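Local atomic coordinates of acyl-CoA dehydrogenase (Geobacillus kaustophilus, PDB entry 2PG0), a protein that probably catalyses the FAD-dependent alpha-beta dehydrogenation of thioester-bound acyl chains, introducing a double bond into the lipid chain. Residues R39-R44 with G202-K207; R302-R307 with V322-W327. All blocks are in the same frame, centred on the assembly; numbering follows the deposited sequence.

Contact 1. Residues R39-R44 with G202-K207; sequences RGIIPR and GRKLEK
G40 and K204 are the closest backbone positions between these two loops, and their CA atoms still stand 7.8 Å apart, so one long side chain has to span the gap. On the G40 side, helix 33-39 ends in a Schellman motif: G40, with phi at 89°, is the C-prime residue, and I41 N turns back to W36 O. That backbone turn would by itself press a beta carbon on G40 against the preceding carbonyl; one built there would also lie only 3.2 Å from K204 CD.

K204 starts with CG between its backbone N and carbonyl carbon and bends at chi3 (87°), which carries the amino group across to the helix end. There K204 NZ gives a weak hydrogen bond of 3.4 Å to R39 O. On the way, K204 CD passes 3.8 Å from G40 O. The side chain of I41 crosses that of K204 at about a right angle, I41 CG2 lying 4.0 Å from K204 NZ.

Around this bridge, I41 also packs on H166, while L205 pairs through its backbone with T215 and rests on M350 of the second subunit. The contact thus links the helical N-terminal domain to the beta middle domain at the surface. With one weak bond, its grip is light; the lysine charge near the carbonyl end of helix 33-39 would probably add a modest favourable electrostatic term.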
ATOM      1  N   ARG A  39     -31.792 -19.069   7.187  1.00 20.35           N
ATOM      2  CA  ARG A  39     -32.821 -18.742   8.178  1.00 20.78           C
ATOM      3  C   ARG A  39     -32.559 -17.397   8.859  1.00 19.89           C
ATOM      4  O   ARG A  39     -33.494 -16.751   9.324  1.00 19.62           O
ATOM      5  CB  ARG A  39     -32.945 -19.848   9.234  1.00 21.47           C
ATOM      6  CG  ARG A  39     -33.304 -21.229   8.676  1.00 24.96           C
ATOM      7  CD  ARG A  39     -34.800 -21.406   8.469  1.00 31.93           C
ATOM      8  NE  ARG A  39     -35.493 -21.656   9.734  1.00 37.49           N
ATOM      9  CZ  ARG A  39     -35.624 -22.854  10.304  1.00 39.81           C
ATOM     10  NH1 ARG A  39     -35.107 -23.937   9.728  1.00 41.35           N
ATOM     11  NH2 ARG A  39     -36.272 -22.970  11.459  1.00 41.05           N
ATOM     12  N   GLY A  40     -31.288 -16.992   8.921  1.00 18.90           N
ATOM     13  CA  GLY A  40     -30.904 -15.719   9.533  1.00 17.84           C
ATOM     14  C   GLY A  40     -30.617 -15.801  11.021  1.00 17.32           C
ATOM     15  O   GLY A  40     -30.405 -14.772  11.687  1.00 17.63           O
ATOM     16  N   ILE A  41     -30.592 -17.025  11.546  1.00 16.35           N
ATOM     17  CA  ILE A  41     -30.410 -17.259  12.971  1.00 16.05           C
ATOM     18  C   ILE A  41     -29.932 -18.697  13.210  1.00 16.07           C
ATOM     19  O   ILE A  41     -30.259 -19.605  12.438  1.00 16.09           O
ATOM     20  CB  ILE A  41     -31.723 -16.940  13.770  1.00 16.08           C
ATOM     21  CG1 ILE A  41     -31.460 -16.814  15.281  1.00 15.67           C
ATOM     22  CG2 ILE A  41     -32.842 -17.937  13.421  1.00 16.05           C
ATOM     23  CD1 ILE A  41     -32.610 -16.129  16.056  1.00 16.58           C
ATOM     24  N   ILE A  42     -29.127 -18.873  14.254  1.00 15.94           N
ATOM     25  CA  ILE A  42     -28.668 -20.188  14.704  1.00 16.23           C
ATOM     26  C   ILE A  42     -29.657 -20.684  15.773  1.00 16.63           C
ATOM     27  O   ILE A  42     -29.934 -19.971  16.735  1.00 16.94           O
ATOM     28  CB  ILE A  42     -27.218 -20.121  15.276  1.00 15.75           C
ATOM     29  CG1 ILE A  42     -26.234 -19.642  14.196  1.00 16.17           C
ATOM     30  CG2 ILE A  42     -26.787 -21.489  15.862  1.00 16.59           C
ATOM     31  CD1 ILE A  42     -24.831 -19.321  14.718  1.00 15.63           C
ATOM     32  N   PRO A  43     -30.184 -21.913  15.615  1.00 17.46           N
ATOM     33  CA  PRO A  43     -31.243 -22.354  16.529  1.00 17.70           C
ATOM     34  C   PRO A  43     -30.779 -22.439  17.986  1.00 18.08           C
ATOM     35  O   PRO A  43     -29.616 -22.779  18.257  1.00 17.83           O
ATOM     36  CB  PRO A  43     -31.627 -23.741  15.991  1.00 17.74           C
ATOM     37  CG  PRO A  43     -30.451 -24.195  15.191  1.00 17.76           C
ATOM     38  CD  PRO A  43     -29.824 -22.951  14.633  1.00 17.23           C
ATOM     39  N   ARG A  44     -31.692 -22.111  18.901  1.00 18.82           N
ATOM     40  CA  ARG A  44     -31.496 -22.267  20.345  1.00 19.48           C
ATOM     41  C   ARG A  44     -30.990 -23.652  20.725  1.00 18.90           C
ATOM     42  O   ARG A  44     -30.223 -23.797  21.675  1.00 18.84           O
ATOM     43  CB  ARG A  44     -32.815 -22.042  21.094  1.00 20.27           C
ATOM     44  CG  ARG A  44     -33.188 -20.605  21.385  1.00 23.37           C
ATOM     45  CD  ARG A  44     -32.088 -19.877  22.148  1.00 28.16           C
ATOM     46  NE  ARG A  44     -32.168 -19.995  23.608  1.00 30.46           N
ATOM     47  CZ  ARG A  44     -32.564 -19.011  24.419  1.00 30.71           C
ATOM     48  NH1 ARG A  44     -32.940 -17.835  23.924  1.00 30.89           N
ATOM     49  NH2 ARG A  44     -32.576 -19.201  25.729  1.00 31.37           N
ATOM     50  N   GLY A 202     -36.159  -5.128  17.645  1.00 20.28           N
ATOM     51  CA  GLY A 202     -36.445  -4.924  16.235  1.00 20.59           C
ATOM     52  C   GLY A 202     -36.374  -6.233  15.475  1.00 21.05           C
ATOM     53  O   GLY A 202     -35.926  -7.252  16.013  1.00 20.88           O
ATOM     54  N   ARG A 203     -36.837  -6.205  14.229  1.00 21.43           N
ATOM     55  CA  ARG A 203     -36.641  -7.313  13.296  1.00 22.64           C
ATOM     56  C   ARG A 203     -35.136  -7.496  13.072  1.00 21.42           C
ATOM     57  O   ARG A 203     -34.373  -6.526  13.160  1.00 21.14           O
ATOM     58  CB  ARG A 203     -37.357  -7.035  11.964  1.00 22.69           C
ATOM     59  CG  ARG A 203     -36.967  -5.714  11.276  1.00 25.27           C
ATOM     60  CD  ARG A 203     -37.344  -5.707   9.781  1.00 26.24           C
ATOM     61  NE  ARG A 203     -36.676  -4.629   9.038  1.00 33.62           N
ATOM     62  CZ  ARG A 203     -37.297  -3.689   8.320  1.00 36.16           C
ATOM     63  NH1 ARG A 203     -38.626  -3.669   8.225  1.00 37.85           N
ATOM     64  NH2 ARG A 203     -36.582  -2.763   7.685  1.00 37.32           N
ATOM     65  N   LYS A 204     -34.699  -8.725  12.798  1.00 20.76           N
ATOM     66  CA  LYS A 204     -33.269  -8.950  12.577  1.00 20.62           C
ATOM     67  C   LYS A 204     -32.767  -8.074  11.427  1.00 19.17           C
ATOM     68  O   LYS A 204     -33.424  -7.944  10.393  1.00 18.14           O
ATOM     69  CB  LYS A 204     -32.926 -10.431  12.360  1.00 21.17           C
ATOM     70  CG  LYS A 204     -33.690 -11.116  11.247  1.00 22.83           C
ATOM     71  CD  LYS A 204     -33.481 -12.642  11.271  1.00 23.26           C
ATOM     72  CE  LYS A 204     -34.484 -13.340  12.185  1.00 26.29           C
ATOM     73  NZ  LYS A 204     -34.659 -14.752  11.770  1.00 28.44           N
ATOM     74  N   LEU A 205     -31.615  -7.453  11.652  1.00 18.27           N
ATOM     75  CA  LEU A 205     -31.018  -6.529  10.691  1.00 17.70           C
ATOM     76  C   LEU A 205     -30.457  -7.279   9.495  1.00 17.18           C
ATOM     77  O   LEU A 205     -29.760  -8.277   9.662  1.00 17.01           O
ATOM     78  CB  LEU A 205     -29.921  -5.703  11.371  1.00 17.95           C
ATOM     79  CG  LEU A 205     -30.395  -4.716  12.451  1.00 18.16           C
ATOM     80  CD1 LEU A 205     -29.248  -4.254  13.346  1.00 18.40           C
ATOM     81  CD2 LEU A 205     -31.109  -3.527  11.828  1.00 18.96           C
ATOM     82  N   GLU A 206     -30.777  -6.806   8.296  1.00 16.70           N
ATOM     83  CA  GLU A 206     -30.166  -7.348   7.076  1.00 17.15           C
ATOM     84  C   GLU A 206     -28.775  -6.743   6.873  1.00 15.19           C
ATOM     85  O   GLU A 206     -28.630  -5.527   6.715  1.00 14.44           O
ATOM     86  CB  GLU A 206     -31.042  -7.078   5.849  1.00 16.51           C
ATOM     87  CG  GLU A 206     -32.325  -7.900   5.796  1.00 19.99           C
ATOM     88  CD  GLU A 206     -33.091  -7.719   4.486  1.00 21.43           C
ATOM     89  OE1 GLU A 206     -32.754  -6.795   3.701  1.00 27.67           O
ATOM     90  OE2 GLU A 206     -34.036  -8.506   4.238  1.00 27.93           O
ATOM     91  N   LYS A 207     -27.761  -7.602   6.857  1.00 14.01           N
ATOM     92  CA  LYS A 207     -26.364  -7.153   6.795  1.00 13.20           C
ATOM     93  C   LYS A 207     -25.631  -7.718   5.568  1.00 12.82           C
ATOM     94  O   LYS A 207     -26.108  -8.661   4.928  1.00 12.79           O
ATOM     95  CB  LYS A 207     -25.627  -7.559   8.076  1.00 13.32           C
ATOM     96  CG  LYS A 207     -26.437  -7.391   9.376  1.00 12.62           C
ATOM     97  CD  LYS A 207     -25.608  -7.751  10.618  1.00 13.42           C
ATOM     98  CE  LYS A 207     -25.173  -9.229  10.640  1.00 14.30           C
ATOM     99  NZ  LYS A 207     -26.341 -10.141  10.701  1.00 14.42           N
TER

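Contact 2. Residues R302-R307 with V322-W327; sequences RTFVDR and VSMAKW
D306 OD1 takes two donors: R302 NH1, one turn back on the same helix, at 3.1 Å, and the hydroxyl of Y9. The arginine bond is part of a salt bridge and lies in the guanidinium plane, on the syn side of the carboxylate but 30° out of its plane; R302 NH1 also pairs with E79.

Across to 322-327 the chemistry is apolar. F304 has CG anti to its own N (chi1 -167°), which sends the ring toward the second helix. A325 CB meets the ring at its edge, in plane, 3.8 Å from F304 CE2. M324 CB comes in obliquely, 4.0 Å from F304 CE2; the chain runs on extended past the ring, and SD of M324 lies 5.5 Å from the centroid of the F304 ring, obliquely, as a Met-aromatic contact. Replacing F304 with an alanine would probably open a gap beside A325 and M324 and take the aromatic partner from the sulfur.

The two helices, 285-313 and 319-343, belong to the largely helical C-terminal domain. V305 and V322 lean on helix 237-273, W327 on helix 372-382, while F304 packs on T303 of the third subunit, and M324 on T296 of that same subunit.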
ATOM      1  N   ARG A 302      -0.133 -14.097  13.821  1.00 12.03           N
ATOM      2  CA  ARG A 302      -0.236 -15.270  14.705  1.00 13.00           C
ATOM      3  C   ARG A 302       0.756 -15.167  15.868  1.00 12.90           C
ATOM      4  O   ARG A 302       0.394 -15.378  17.029  1.00 12.75           O
ATOM      5  CB  ARG A 302      -0.023 -16.571  13.912  1.00 12.96           C
ATOM      6  CG  ARG A 302      -0.012 -17.875  14.757  1.00 15.25           C
ATOM      7  CD  ARG A 302      -1.181 -17.976  15.760  1.00 17.05           C
ATOM      8  NE  ARG A 302      -2.500 -18.129  15.146  1.00 20.89           N
ATOM      9  CZ  ARG A 302      -3.643 -18.193  15.828  1.00 21.58           C
ATOM     10  NH1 ARG A 302      -3.645 -18.108  17.160  1.00 22.07           N
ATOM     11  NH2 ARG A 302      -4.791 -18.339  15.179  1.00 22.02           N
ATOM     12  N   THR A 303       2.001 -14.835  15.549  1.00 12.99           N
ATOM     13  CA  THR A 303       3.036 -14.666  16.570  1.00 13.28           C
ATOM     14  C   THR A 303       2.667 -13.552  17.556  1.00 12.88           C
ATOM     15  O   THR A 303       2.842 -13.709  18.769  1.00 12.51           O
ATOM     16  CB  THR A 303       4.411 -14.409  15.927  1.00 13.29           C
ATOM     17  OG1 THR A 303       4.690 -15.459  14.990  1.00 15.12           O
ATOM     18  CG2 THR A 303       5.532 -14.371  16.984  1.00 13.89           C
ATOM     19  N   PHE A 304       2.138 -12.443  17.040  1.00 12.03           N
ATOM     20  CA  PHE A 304       1.789 -11.304  17.890  1.00 11.95           C
ATOM     21  C   PHE A 304       0.579 -11.602  18.777  1.00 12.17           C
ATOM     22  O   PHE A 304       0.626 -11.390  19.997  1.00 12.19           O
ATOM     23  CB  PHE A 304       1.543 -10.051  17.038  1.00 12.13           C
ATOM     24  CG  PHE A 304       1.478  -8.781  17.832  1.00 11.91           C
ATOM     25  CD1 PHE A 304       2.651  -8.155  18.257  1.00 13.23           C
ATOM     26  CD2 PHE A 304       0.249  -8.209  18.161  1.00 14.60           C
ATOM     27  CE1 PHE A 304       2.605  -6.977  18.994  1.00 12.98           C
ATOM     28  CE2 PHE A 304       0.191  -7.018  18.899  1.00 13.74           C
ATOM     29  CZ  PHE A 304       1.375  -6.404  19.312  1.00 13.57           C
ATOM     30  N   VAL A 305      -0.502 -12.107  18.183  1.00 12.06           N
ATOM     31  CA  VAL A 305      -1.700 -12.404  18.984  1.00 12.99           C
ATOM     32  C   VAL A 305      -1.408 -13.462  20.059  1.00 13.12           C
ATOM     33  O   VAL A 305      -1.903 -13.355  21.183  1.00 13.27           O
ATOM     34  CB  VAL A 305      -2.930 -12.768  18.108  1.00 12.87           C
ATOM     35  CG1 VAL A 305      -2.833 -14.186  17.565  1.00 12.66           C
ATOM     36  CG2 VAL A 305      -4.235 -12.555  18.886  1.00 13.73           C
ATOM     37  N   ASP A 306      -0.575 -14.446  19.716  1.00 13.60           N
ATOM     38  CA  ASP A 306      -0.179 -15.498  20.654  1.00 14.00           C
ATOM     39  C   ASP A 306       0.588 -14.916  21.837  1.00 14.27           C
ATOM     40  O   ASP A 306       0.373 -15.318  22.985  1.00 14.24           O
ATOM     41  CB  ASP A 306       0.667 -16.568  19.954  1.00 14.22           C
ATOM     42  CG  ASP A 306      -0.175 -17.618  19.233  1.00 14.63           C
ATOM     43  OD1 ASP A 306      -1.431 -17.595  19.315  1.00 16.00           O
ATOM     44  OD2 ASP A 306       0.438 -18.485  18.584  1.00 17.05           O
ATOM     45  N   ARG A 307       1.463 -13.951  21.558  1.00 14.31           N
ATOM     46  CA  ARG A 307       2.190 -13.268  22.628  1.00 14.40           C
ATOM     47  C   ARG A 307       1.246 -12.449  23.516  1.00 13.91           C
ATOM     48  O   ARG A 307       1.364 -12.472  24.745  1.00 13.31           O
ATOM     49  CB  ARG A 307       3.320 -12.402  22.057  1.00 14.80           C
ATOM     50  CG  ARG A 307       4.223 -11.768  23.100  1.00 16.06           C
ATOM     51  CD  ARG A 307       4.981 -12.815  23.903  1.00 19.25           C
ATOM     52  NE  ARG A 307       5.763 -12.175  24.956  1.00 23.02           N
ATOM     53  CZ  ARG A 307       5.299 -11.932  26.174  1.00 24.99           C
ATOM     54  NH1 ARG A 307       4.066 -12.301  26.498  1.00 28.50           N
ATOM     55  NH2 ARG A 307       6.069 -11.336  27.073  1.00 28.66           N
ATOM     56  N   VAL A 322      -3.111  -4.968  22.626  1.00 13.48           N
ATOM     57  CA  VAL A 322      -4.370  -5.541  22.152  1.00 13.99           C
ATOM     58  C   VAL A 322      -5.024  -4.636  21.094  1.00 13.33           C
ATOM     59  O   VAL A 322      -5.648  -5.123  20.157  1.00 13.66           O
ATOM     60  CB  VAL A 322      -5.348  -5.891  23.322  1.00 14.04           C
ATOM     61  CG1 VAL A 322      -6.012  -4.645  23.913  1.00 14.78           C
ATOM     62  CG2 VAL A 322      -6.399  -6.864  22.846  1.00 15.82           C
ATOM     63  N   SER A 323      -4.855  -3.322  21.243  1.00 13.19           N
ATOM     64  CA  SER A 323      -5.351  -2.357  20.255  1.00 13.11           C
ATOM     65  C   SER A 323      -4.589  -2.488  18.938  1.00 12.12           C
ATOM     66  O   SER A 323      -5.194  -2.442  17.858  1.00 11.97           O
ATOM     67  CB  SER A 323      -5.264  -0.930  20.804  1.00 13.64           C
ATOM     68  OG  SER A 323      -6.076  -0.804  21.967  1.00 16.50           O
ATOM     69  N   MET A 324      -3.269  -2.664  19.044  1.00 11.61           N
ATOM     70  CA  MET A 324      -2.405  -3.003  17.903  1.00 10.56           C
ATOM     71  C   MET A 324      -2.875  -4.277  17.205  1.00 11.36           C
ATOM     72  O   MET A 324      -3.088  -4.299  15.984  1.00 11.71           O
ATOM     73  CB  MET A 324      -0.956  -3.195  18.385  1.00 10.84           C
ATOM     74  CG  MET A 324      -0.214  -1.897  18.711  1.00 10.15           C
ATOM     75  SD  MET A 324       1.467  -2.156  19.334  1.00  6.83           S
ATOM     76  CE  MET A 324       2.037  -0.448  19.349  1.00 12.49           C
ATOM     77  N   ALA A 325      -3.030  -5.341  17.989  1.00 11.61           N
ATOM     78  CA  ALA A 325      -3.476  -6.631  17.470  1.00 11.78           C
ATOM     79  C   ALA A 325      -4.822  -6.500  16.745  1.00 11.99           C
ATOM     80  O   ALA A 325      -4.963  -6.946  15.606  1.00 12.07           O
ATOM     81  CB  ALA A 325      -3.554  -7.659  18.610  1.00 12.01           C
ATOM     82  N   LYS A 326      -5.781  -5.834  17.386  1.00 11.48           N
ATOM     83  CA  LYS A 326      -7.123  -5.679  16.823  1.00 11.46           C
ATOM     84  C   LYS A 326      -7.130  -4.976  15.460  1.00 11.26           C
ATOM     85  O   LYS A 326      -7.689  -5.503  14.507  1.00 11.27           O
ATOM     86  CB  LYS A 326      -8.042  -4.961  17.814  1.00 11.56           C
ATOM     87  CG  LYS A 326      -9.541  -5.113  17.524  1.00 11.63           C
ATOM     88  CD  LYS A 326      -9.992  -4.101  16.468  1.00 12.37           C
ATOM     89  CE  LYS A 326     -11.482  -4.143  16.253  1.00 11.39           C
ATOM     90  NZ  LYS A 326     -11.917  -3.262  15.149  1.00 10.94           N
ATOM     91  N   TRP A 327      -6.530  -3.790  15.360  1.00 10.76           N
ATOM     92  CA  TRP A 327      -6.603  -3.065  14.097  1.00 10.50           C
ATOM     93  C   TRP A 327      -5.760  -3.717  13.007  1.00 10.22           C
ATOM     94  O   TRP A 327      -6.224  -3.881  11.879  1.00  9.95           O
ATOM     95  CB  TRP A 327      -6.316  -1.551  14.255  1.00 11.13           C
ATOM     96  CG  TRP A 327      -4.871  -1.128  14.144  1.00 11.17           C
ATOM     97  CD1 TRP A 327      -4.021  -0.841  15.171  1.00 12.07           C
ATOM     98  CD2 TRP A 327      -4.121  -0.925  12.934  1.00 11.69           C
ATOM     99  NE1 TRP A 327      -2.784  -0.485  14.682  1.00 10.93           N
ATOM    100  CE2 TRP A 327      -2.818  -0.530  13.311  1.00 11.82           C
ATOM    101  CE3 TRP A 327      -4.423  -1.052  11.573  1.00 11.98           C
ATOM    102  CZ2 TRP A 327      -1.816  -0.256  12.374  1.00 11.82           C
ATOM    103  CZ3 TRP A 327      -3.425  -0.777  10.633  1.00 12.38           C
ATOM    104  CH2 TRP A 327      -2.136  -0.387  11.044  1.00 11.78           C
TER

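The two contacts lie on opposite sides of the chain's centre, their centres 30 Å apart, and share no helix or strand. Contact 1 is a surface bridge between loops far apart in sequence, joining the N-terminal and middle domains; contact 2 is buried and joins two successive helices of the C-terminal domain. Their chemistry follows their place: a charged lysine reaching a helix-end carbonyl at the surface, against an aromatic ring set on alanine and methionine in the interior, while the charges near it, R302 among them, pair within the helix and with other helices rather than across the contact. Each neighbours another chain, contact 1 the second subunit and contact 2 the third.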